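Local structure of alpha-glucosidase ([Eubacterium] rectale, 6PNR) at residues Leu469-Leu477 against Tyr587-Phe595; Val182-Phe190 against Pro408-Pro416. The protein probably hydrolyses alpha-linked sulfoquinovosides as a family 31 glycoside hydrolase, consistent with a part in the breakdown of sulfolipid. All blocks are in the same frame, centred on the assembly; numbering follows the deposited sequence.

Contact 1. Residues Leu469-Leu477 against Tyr587-Phe595; sequences LASVICGAL and YDIQYEYLF. With SO4 (sulfate ion), chain D.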
loop_
_atom_site.group_PDB
_atom_site.type_symbol
_atom_site.label_atom_id
_atom_site.label_comp_id
_atom_site.label_asym_id
_atom_site.label_seq_id
_atom_site.Cartn_x
_atom_site.Cartn_y
_atom_site.Cartn_z
ATOM N N LEU A 469 21.591 1.063 11.711
ATOM C CA LEU A 469 22.360 1.999 12.519
ATOM C C LEU A 469 22.027 3.447 12.173
ATOM O O LEU A 469 21.842 4.281 13.065
ATOM C CB LEU A 469 23.860 1.706 12.338
ATOM C CG LEU A 469 24.941 2.354 13.221
ATOM C CD1 LEU A 469 26.200 1.492 13.185
ATOM C CD2 LEU A 469 25.289 3.784 12.798
ATOM N N ALA A 470 21.901 3.756 10.885
ATOM C CA ALA A 470 21.726 5.146 10.478
ATOM C C ALA A 470 20.429 5.748 11.020
ATOM O O ALA A 470 20.375 6.952 11.289
ATOM C CB ALA A 470 21.767 5.246 8.955
ATOM N N SER A 471 19.386 4.933 11.209
ATOM C CA SER A 471 18.093 5.481 11.615
ATOM C C SER A 471 18.131 5.980 13.050
ATOM O O SER A 471 17.307 6.821 13.426
ATOM C CB SER A 471 16.972 4.438 11.418
ATOM O OG SER A 471 17.135 3.310 12.270
ATOM N N VAL A 472 19.093 5.500 13.838
ATOM C CA VAL A 472 19.319 6.009 15.186
ATOM C C VAL A 472 19.661 7.499 15.155
ATOM O O VAL A 472 19.220 8.274 16.018
ATOM C CB VAL A 472 20.438 5.197 15.856
ATOM C CG1 VAL A 472 20.868 5.869 17.176
ATOM C CG2 VAL A 472 20.006 3.730 16.037
ATOM N N ILE A 473 20.472 7.919 14.182
ATOM C CA ILE A 473 20.891 9.321 14.140
ATOM C C ILE A 473 19.707 10.214 13.822
ATOM O O ILE A 473 19.516 11.276 14.435
ATOM C CB ILE A 473 22.015 9.529 13.111
ATOM C CG1 ILE A 473 23.188 8.609 13.388
ATOM C CG2 ILE A 473 22.463 10.997 13.121
ATOM C CD1 ILE A 473 23.949 8.264 12.157
ATOM N N CYS A 474 18.914 9.811 12.824
ATOM C CA CYS A 474 17.692 10.536 12.483
ATOM C C CYS A 474 16.759 10.644 13.689
ATOM O O CYS A 474 16.194 11.714 13.965
ATOM C CB CYS A 474 17.005 9.817 11.312
ATOM S SG CYS A 474 15.675 10.771 10.525
ATOM N N GLY A 475 16.587 9.541 14.420
ATOM C CA GLY A 475 15.750 9.571 15.607
ATOM C C GLY A 475 16.282 10.514 16.668
ATOM O O GLY A 475 15.509 11.169 17.365
ATOM N N ALA A 476 17.609 10.583 16.811
ATOM C CA ALA A 476 18.210 11.476 17.791
ATOM C C ALA A 476 17.977 12.932 17.417
ATOM O O ALA A 476 17.581 13.745 18.261
ATOM C CB ALA A 476 19.702 11.187 17.914
ATOM N N LEU A 477 18.195 13.273 16.147
ATOM C CA LEU A 477 18.005 14.652 15.705
ATOM C C LEU A 477 16.545 15.081 15.845
ATOM O O LEU A 477 16.249 16.145 16.402
ATOM C CB LEU A 477 18.489 14.801 14.262
ATOM C CG LEU A 477 19.996 14.679 14.037
ATOM C CD1 LEU A 477 20.308 14.745 12.545
ATOM C CD2 LEU A 477 20.752 15.794 14.800
ATOM N N TYR A 587 20.783 22.312 6.661
ATOM C CA TYR A 587 19.374 21.967 6.790
ATOM C C TYR A 587 19.005 20.658 6.100
ATOM O O TYR A 587 17.893 20.166 6.311
ATOM C CB TYR A 587 18.510 23.115 6.257
ATOM C CG TYR A 587 18.607 24.335 7.151
ATOM C CD1 TYR A 587 17.726 24.526 8.204
ATOM C CD2 TYR A 587 19.618 25.265 6.961
ATOM C CE1 TYR A 587 17.845 25.643 9.036
ATOM C CE2 TYR A 587 19.744 26.363 7.770
ATOM C CZ TYR A 587 18.862 26.554 8.807
ATOM O OH TYR A 587 19.025 27.670 9.599
ATOM N N ASP A 588 19.897 20.081 5.295
ATOM C CA ASP A 588 19.597 18.857 4.558
ATOM C C ASP A 588 20.300 17.634 5.118
ATOM O O ASP A 588 20.125 16.534 4.584
ATOM C CB ASP A 588 19.980 19.010 3.084
ATOM C CG ASP A 588 19.144 20.046 2.372
ATOM O OD1 ASP A 588 17.913 20.097 2.617
ATOM O OD2 ASP A 588 19.721 20.810 1.569
ATOM N N ILE A 589 21.100 17.795 6.160
ATOM C CA ILE A 589 21.965 16.737 6.654
ATOM C C ILE A 589 21.301 16.079 7.855
ATOM O O ILE A 589 20.947 16.756 8.826
ATOM C CB ILE A 589 23.348 17.293 7.017
ATOM C CG1 ILE A 589 24.114 17.639 5.726
ATOM C CG2 ILE A 589 24.101 16.305 7.903
ATOM C CD1 ILE A 589 25.312 18.523 5.942
ATOM N N GLN A 590 21.138 14.758 7.803
ATOM C CA GLN A 590 20.518 14.069 8.924
ATOM C C GLN A 590 21.315 12.874 9.435
ATOM O O GLN A 590 20.848 12.196 10.359
ATOM C CB GLN A 590 19.082 13.637 8.563
ATOM C CG GLN A 590 18.982 12.514 7.540
ATOM C CD GLN A 590 17.553 12.039 7.319
ATOM O OE1 GLN A 590 16.648 12.833 7.057
ATOM N NE2 GLN A 590 17.341 10.730 7.437
ATOM N N TYR A 591 22.501 12.598 8.884
ATOM C CA TYR A 591 23.359 11.536 9.406
ATOM C C TYR A 591 24.686 12.076 9.943
ATOM O O TYR A 591 25.621 11.300 10.188
ATOM C CB TYR A 591 23.572 10.455 8.336
ATOM C CG TYR A 591 22.260 9.807 7.894
ATOM C CD1 TYR A 591 21.436 9.164 8.807
ATOM C CD2 TYR A 591 21.846 9.857 6.575
ATOM C CE1 TYR A 591 20.233 8.578 8.408
ATOM C CE2 TYR A 591 20.658 9.267 6.164
ATOM C CZ TYR A 591 19.862 8.629 7.079
ATOM O OH TYR A 591 18.670 8.079 6.669
ATOM N N GLU A 592 24.786 13.382 10.145
ATOM C CA GLU A 592 25.790 13.973 11.019
ATOM C C GLU A 592 25.070 14.740 12.120
ATOM O O GLU A 592 23.953 15.225 11.920
ATOM C CB GLU A 592 26.733 14.937 10.263
ATOM C CG GLU A 592 27.156 14.439 8.882
ATOM C CD GLU A 592 28.156 15.362 8.214
ATOM O OE1 GLU A 592 28.208 16.552 8.594
ATOM O OE2 GLU A 592 28.885 14.897 7.314
ATOM N N TYR A 593 25.714 14.856 13.277
ATOM C CA TYR A 593 25.181 15.665 14.366
ATOM C C TYR A 593 26.313 16.370 15.100
ATOM O O TYR A 593 27.453 15.900 15.109
ATOM C CB TYR A 593 24.353 14.826 15.367
ATOM C CG TYR A 593 25.096 13.706 16.080
ATOM C CD1 TYR A 593 25.168 12.422 15.530
ATOM C CD2 TYR A 593 25.691 13.916 17.318
ATOM C CE1 TYR A 593 25.834 11.384 16.199
ATOM C CE2 TYR A 593 26.360 12.897 17.985
ATOM C CZ TYR A 593 26.427 11.633 17.428
ATOM O OH TYR A 593 27.093 10.627 18.105
ATOM N N LEU A 594 25.986 17.521 15.701
ATOM C CA LEU A 594 26.896 18.173 16.636
ATOM C C LEU A 594 26.695 17.543 18.008
ATOM O O LEU A 594 25.567 17.497 18.512
ATOM C CB LEU A 594 26.655 19.689 16.687
ATOM C CG LEU A 594 26.724 20.403 15.329
ATOM C CD1 LEU A 594 26.365 21.900 15.410
ATOM C CD2 LEU A 594 28.099 20.209 14.707
ATOM N N PHE A 595 27.773 17.013 18.583
ATOM C CA PHE A 595 27.771 16.441 19.928
ATOM C C PHE A 595 28.112 17.597 20.858
ATOM O O PHE A 595 29.277 17.879 21.133
ATOM C CB PHE A 595 28.773 15.295 20.016
ATOM C CG PHE A 595 28.849 14.619 21.363
ATOM C CD1 PHE A 595 27.702 14.175 22.007
ATOM C CD2 PHE A 595 30.079 14.362 21.947
ATOM C CE1 PHE A 595 27.779 13.522 23.232
ATOM C CE2 PHE A 595 30.166 13.707 23.169
ATOM C CZ PHE A 595 29.011 13.287 23.810
HETATM S S SO4 D . 23.145 13.254 4.995
HETATM O O1 SO4 D . 21.764 13.642 5.314
HETATM O O2 SO4 D . 23.718 14.246 4.070
HETATM O O3 SO4 D . 23.156 11.945 4.326
HETATM O O4 SO4 D . 23.960 13.202 6.222
#
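Ile473 and Tyr591 meet where helix 469-481 lies against the loop that leads into strand 593-595. Each has 71 Å² buried by the contact, and Leu477, one helical turn on, has 62 Å². The CG1 branch of Ile473 lies beside the backbone N (chi1 -55°) and takes CD1 to the edge of the Tyr591 ring. The CG2 branch, anti to that N, sits 3.4 Å from Gln590 O and also reaches the Tyr593 ring. Leu477 CD1 comes to the same carbonyl, 3.4 Å from Gln590 O. This oxygen is buried among methyl groups and has no hydrogen-bond partner in the model. The other Leu477 methyl, CD2, rests on Tyr593 CB at 3.8 Å.

The Tyr591 ring turns its edge to the helix. Its CE1 is 3.3 Å from Ala470 O, and Ala470 CB packs beside the same ring atom. One ring face is covered by Gln590 CG, which stands 3.8 Å above the Tyr591 ring centre. An alanine in place of Tyr591 is likely to open a gap beside Ala470 and Ile473 and to uncover Gln590 CG. The Gln590 amide reaches Cys474, with NE2 3.5 Å from Cys474 SG. It is fixed from elsewhere: NE2 bonds Ser122 O, and OE1 accepts from Phe124 N.

A sulfate, probably from the crystallisation liquor, sits at the loop. Gln590 N donates to sulfate O1 (2.8 Å, 165°), and Tyr591 N to sulfate O4 (3.1 Å). No hydrogen bond joins the two segments directly; they meet by van der Waals packing, much of it of methyls and ring carbon against backbone carbonyls. The site is an interdomain interface of the family 31 architecture, where a helix of the TIM-barrel domain packs on the C-terminal antiparallel beta domain.

Contact 2. Residues Val182-Phe190 against Pro408-Pro416; sequences VDSTAYADF and PMIEHNHWP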
loop_
_atom_site.group_PDB
_atom_site.type_symbol
_atom_site.label_atom_id
_atom_site.label_comp_id
_atom_site.label_asym_id
_atom_site.label_seq_id
_atom_site.Cartn_x
_atom_site.Cartn_y
_atom_site.Cartn_z
ATOM N N VAL A 182 -0.189 21.111 18.268
ATOM C CA VAL A 182 -1.625 20.874 18.334
ATOM C C VAL A 182 -1.903 20.121 19.627
ATOM O O VAL A 182 -1.424 18.996 19.814
ATOM C CB VAL A 182 -2.134 20.084 17.114
ATOM C CG1 VAL A 182 -3.658 19.897 17.190
ATOM C CG2 VAL A 182 -1.740 20.779 15.808
ATOM N N ASP A 183 -2.702 20.727 20.505
ATOM C CA ASP A 183 -2.976 20.181 21.835
ATOM C C ASP A 183 -4.063 19.117 21.721
ATOM O O ASP A 183 -5.232 19.319 22.057
ATOM C CB ASP A 183 -3.374 21.299 22.793
ATOM C CG ASP A 183 -3.459 20.839 24.247
ATOM O OD1 ASP A 183 -3.252 19.639 24.528
ATOM O OD2 ASP A 183 -3.727 21.695 25.119
ATOM N N SER A 184 -3.659 17.943 21.245
ATOM C CA SER A 184 -4.595 16.841 21.073
ATOM C C SER A 184 -3.805 15.540 21.061
ATOM O O SER A 184 -2.677 15.499 20.569
ATOM C CB SER A 184 -5.388 16.984 19.772
ATOM O OG SER A 184 -6.152 15.816 19.506
ATOM N N THR A 185 -4.400 14.481 21.598
ATOM C CA THR A 185 -3.816 13.154 21.453
ATOM C C THR A 185 -4.626 12.290 20.502
ATOM O O THR A 185 -4.432 11.068 20.469
ATOM C CB THR A 185 -3.650 12.456 22.809
ATOM O OG1 THR A 185 -4.934 12.126 23.346
ATOM C CG2 THR A 185 -2.885 13.356 23.794
ATOM N N ALA A 186 -5.512 12.897 19.712
ATOM C CA ALA A 186 -6.212 12.150 18.683
ATOM C C ALA A 186 -5.230 11.711 17.602
ATOM O O ALA A 186 -4.102 12.199 17.521
ATOM C CB ALA A 186 -7.327 12.998 18.065
ATOM N N TYR A 187 -5.665 10.758 16.777
ATOM C CA TYR A 187 -4.973 10.517 15.519
ATOM C C TYR A 187 -4.823 11.835 14.780
ATOM O O TYR A 187 -5.754 12.640 14.730
ATOM C CB TYR A 187 -5.752 9.517 14.650
ATOM C CG TYR A 187 -5.092 9.188 13.322
ATOM C CD1 TYR A 187 -5.235 10.024 12.217
ATOM C CD2 TYR A 187 -4.321 8.035 13.176
ATOM C CE1 TYR A 187 -4.626 9.716 10.991
ATOM C CE2 TYR A 187 -3.722 7.715 11.960
ATOM C CZ TYR A 187 -3.881 8.556 10.874
ATOM O OH TYR A 187 -3.277 8.249 9.671
ATOM N N ALA A 188 -3.644 12.062 14.215
ATOM C CA ALA A 188 -3.421 13.213 13.357
ATOM C C ALA A 188 -2.597 12.781 12.156
ATOM O O ALA A 188 -2.036 11.684 12.121
ATOM C CB ALA A 188 -2.729 14.362 14.103
ATOM N N ASP A 189 -2.536 13.661 11.157
ATOM C CA ASP A 189 -1.713 13.429 9.971
ATOM C C ASP A 189 -1.205 14.787 9.501
ATOM O O ASP A 189 -1.983 15.590 8.979
ATOM C CB ASP A 189 -2.511 12.714 8.876
ATOM C CG ASP A 189 -1.649 12.286 7.683
ATOM O OD1 ASP A 189 -0.488 12.726 7.569
ATOM O OD2 ASP A 189 -2.138 11.486 6.850
ATOM N N PHE A 190 0.094 15.036 9.687
ATOM C CA PHE A 190 0.710 16.317 9.341
ATOM C C PHE A 190 1.252 16.215 7.920
ATOM O O PHE A 190 2.198 15.465 7.659
ATOM C CB PHE A 190 1.823 16.686 10.330
ATOM C CG PHE A 190 1.324 17.218 11.657
ATOM C CD1 PHE A 190 0.062 16.883 12.132
ATOM C CD2 PHE A 190 2.112 18.078 12.412
ATOM C CE1 PHE A 190 -0.394 17.371 13.342
ATOM C CE2 PHE A 190 1.664 18.575 13.626
ATOM C CZ PHE A 190 0.408 18.232 14.088
ATOM N N PRO A 408 -10.804 5.172 23.290
ATOM C CA PRO A 408 -9.437 4.710 23.008
ATOM C C PRO A 408 -8.840 5.347 21.765
ATOM O O PRO A 408 -7.611 5.327 21.610
ATOM C CB PRO A 408 -9.608 3.195 22.848
ATOM C CG PRO A 408 -11.047 3.036 22.430
ATOM C CD PRO A 408 -11.774 4.064 23.231
ATOM N N MET A 409 -9.660 5.938 20.886
ATOM C CA MET A 409 -9.116 6.724 19.780
ATOM C C MET A 409 -8.395 7.976 20.274
ATOM O O MET A 409 -7.593 8.555 19.535
ATOM C CB MET A 409 -10.230 7.106 18.805
ATOM C CG MET A 409 -10.820 5.923 18.021
ATOM S SD MET A 409 -9.611 5.111 16.973
ATOM C CE MET A 409 -9.131 6.440 15.873
ATOM N N ILE A 410 -8.651 8.388 21.509
ATOM C CA ILE A 410 -7.972 9.517 22.122
ATOM C C ILE A 410 -6.901 9.057 23.102
ATOM O O ILE A 410 -5.834 9.663 23.180
ATOM C CB ILE A 410 -9.001 10.428 22.829
ATOM C CG1 ILE A 410 -10.052 10.946 21.844
ATOM C CG2 ILE A 410 -8.303 11.563 23.588
ATOM C CD1 ILE A 410 -9.510 11.810 20.736
ATOM N N GLU A 411 -7.167 7.983 23.856
ATOM C CA GLU A 411 -6.214 7.538 24.864
ATOM C C GLU A 411 -5.048 6.743 24.287
ATOM O O GLU A 411 -4.027 6.601 24.974
ATOM C CB GLU A 411 -6.920 6.699 25.931
ATOM C CG GLU A 411 -7.998 7.448 26.692
ATOM C CD GLU A 411 -7.434 8.380 27.739
ATOM O OE1 GLU A 411 -6.239 8.740 27.652
ATOM O OE2 GLU A 411 -8.189 8.743 28.667
ATOM N N HIS A 412 -5.172 6.225 23.059
ATOM C CA HIS A 412 -4.091 5.438 22.468
ATOM C C HIS A 412 -2.777 6.214 22.454
ATOM O O HIS A 412 -1.752 5.726 22.946
ATOM C CB HIS A 412 -4.458 4.988 21.052
ATOM C CG HIS A 412 -3.321 4.325 20.338
ATOM N ND1 HIS A 412 -3.067 2.973 20.440
ATOM C CD2 HIS A 412 -2.334 4.835 19.563
ATOM C CE1 HIS A 412 -1.990 2.674 19.737
ATOM N NE2 HIS A 412 -1.524 3.786 19.197
ATOM N N ASN A 413 -2.785 7.431 21.890
ATOM C CA ASN A 413 -1.567 8.233 21.863
ATOM C C ASN A 413 -1.232 8.797 23.230
ATOM O O ASN A 413 -0.094 9.219 23.453
ATOM C CB ASN A 413 -1.690 9.387 20.872
ATOM C CG ASN A 413 -1.633 8.929 19.420
ATOM O OD1 ASN A 413 -1.063 7.885 19.103
ATOM N ND2 ASN A 413 -2.215 9.728 18.530
ATOM N N HIS A 414 -2.209 8.833 24.135
ATOM C CA HIS A 414 -1.963 9.336 25.476
ATOM C C HIS A 414 -1.176 8.339 26.313
ATOM O O HIS A 414 -0.461 8.747 27.233
ATOM C CB HIS A 414 -3.289 9.648 26.168
ATOM C CG HIS A 414 -3.141 10.466 27.416
ATOM N ND1 HIS A 414 -4.116 10.524 28.388
ATOM C CD2 HIS A 414 -2.133 11.266 27.845
ATOM C CE1 HIS A 414 -3.714 11.317 29.365
ATOM N NE2 HIS A 414 -2.514 11.779 29.061
ATOM N N TRP A 415 -1.297 7.037 26.010
ATOM C CA TRP A 415 -0.753 6.010 26.897
ATOM C C TRP A 415 0.734 6.169 27.189
ATOM O O TRP A 415 1.120 6.047 28.367
ATOM C CB TRP A 415 -1.034 4.620 26.322
ATOM C CG TRP A 415 -1.452 3.655 27.368
ATOM C CD1 TRP A 415 -0.708 2.647 27.905
ATOM C CD2 TRP A 415 -2.721 3.617 28.025
ATOM N NE1 TRP A 415 -1.444 1.976 28.854
ATOM C CE2 TRP A 415 -2.681 2.552 28.948
ATOM C CE3 TRP A 415 -3.890 4.380 27.922
ATOM C CZ2 TRP A 415 -3.765 2.228 29.764
ATOM C CZ3 TRP A 415 -4.965 4.061 28.734
ATOM C CH2 TRP A 415 -4.892 2.994 29.648
ATOM N N PRO A 416 1.611 6.411 26.204
ATOM C CA PRO A 416 3.042 6.527 26.524
ATOM C C PRO A 416 3.359 7.597 27.548
ATOM O O PRO A 416 4.291 7.412 28.335
ATOM C CB PRO A 416 3.670 6.854 25.168
ATOM C CG PRO A 416 2.742 6.204 24.179
ATOM C CD PRO A 416 1.384 6.470 24.746
HETATM O O HOH W 1 -4.919 8.337 20.488
HETATM O O HOH W 2 -8.126 9.706 17.082
#
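Thr185 OG1 donates a short hydrogen bond of 2.6 Å to Ile410 O. It joins the loop between strands 178-182 and 188-194, in the N-terminal beta region, to helix 408-429 of the family 31 TIM barrel. The hydroxyl sits between the backbone N and the carbonyl carbon (chi1 69°), which points it at the helix. It meets the Ile410 carbonyl at a C=O...donor angle of 140°, tilted from the carbonyl plane.

Asn413 adds two weak bonds to the same loop. Its ND2 lies 3.2 Å from Thr185 O and 3.3 Å from Ala186 O. The amide is held more widely: ND2 also bonds Ile133 O, and OD1 accepts from Thr135 N. It therefore ties the loop, strand 130-133 and the residues just after that strand to one helix residue.

Two waters complete the polar seam. Water 1 accepts from Asn413 N at 2.7 Å and donates to Thr185 O and Met409 O. Asn413 N has no bond to the preceding turn, so the water takes up this N-H where the helix kinks. Water 2 accepts from Tyr187 N at 2.7 Å and donates to Met409 O.

Each segment is also braced within itself. Ser184 OG accepts from Ala186 N at 3.0 Å, an ST turn that shapes the loop. On the helix, His414 ND1 donates in its ring plane to Glu411 OE1 at 2.9 Å. The side chains of Thr185 and Ile410 cross at about a right angle, with Ile410 CG2 against Thr185 OG1. The apolar contact is small: Ile410 CD1 touches Ala186 CB at 3.6 Å.

Both contacts join a helix of the TIM-barrel domain to a neighbouring beta domain. Contact 1 faces the C-terminal domain, and contact 2 the N-terminal beta region. They lie on opposite sides of the chain's centre. Their centres are 26 Å apart, their nearest atoms are about 15 Å apart, and they do not touch. Contact 2 closes before contact 1 opens along the chain. Neither contains a residue of the inhibitor pocket, yet both helices follow pocket residues in sequence. Asp390 and Phe391 come before helix 408-429. Trp455 and Asp458 come before helix 469-481, and Tyr494 follows it.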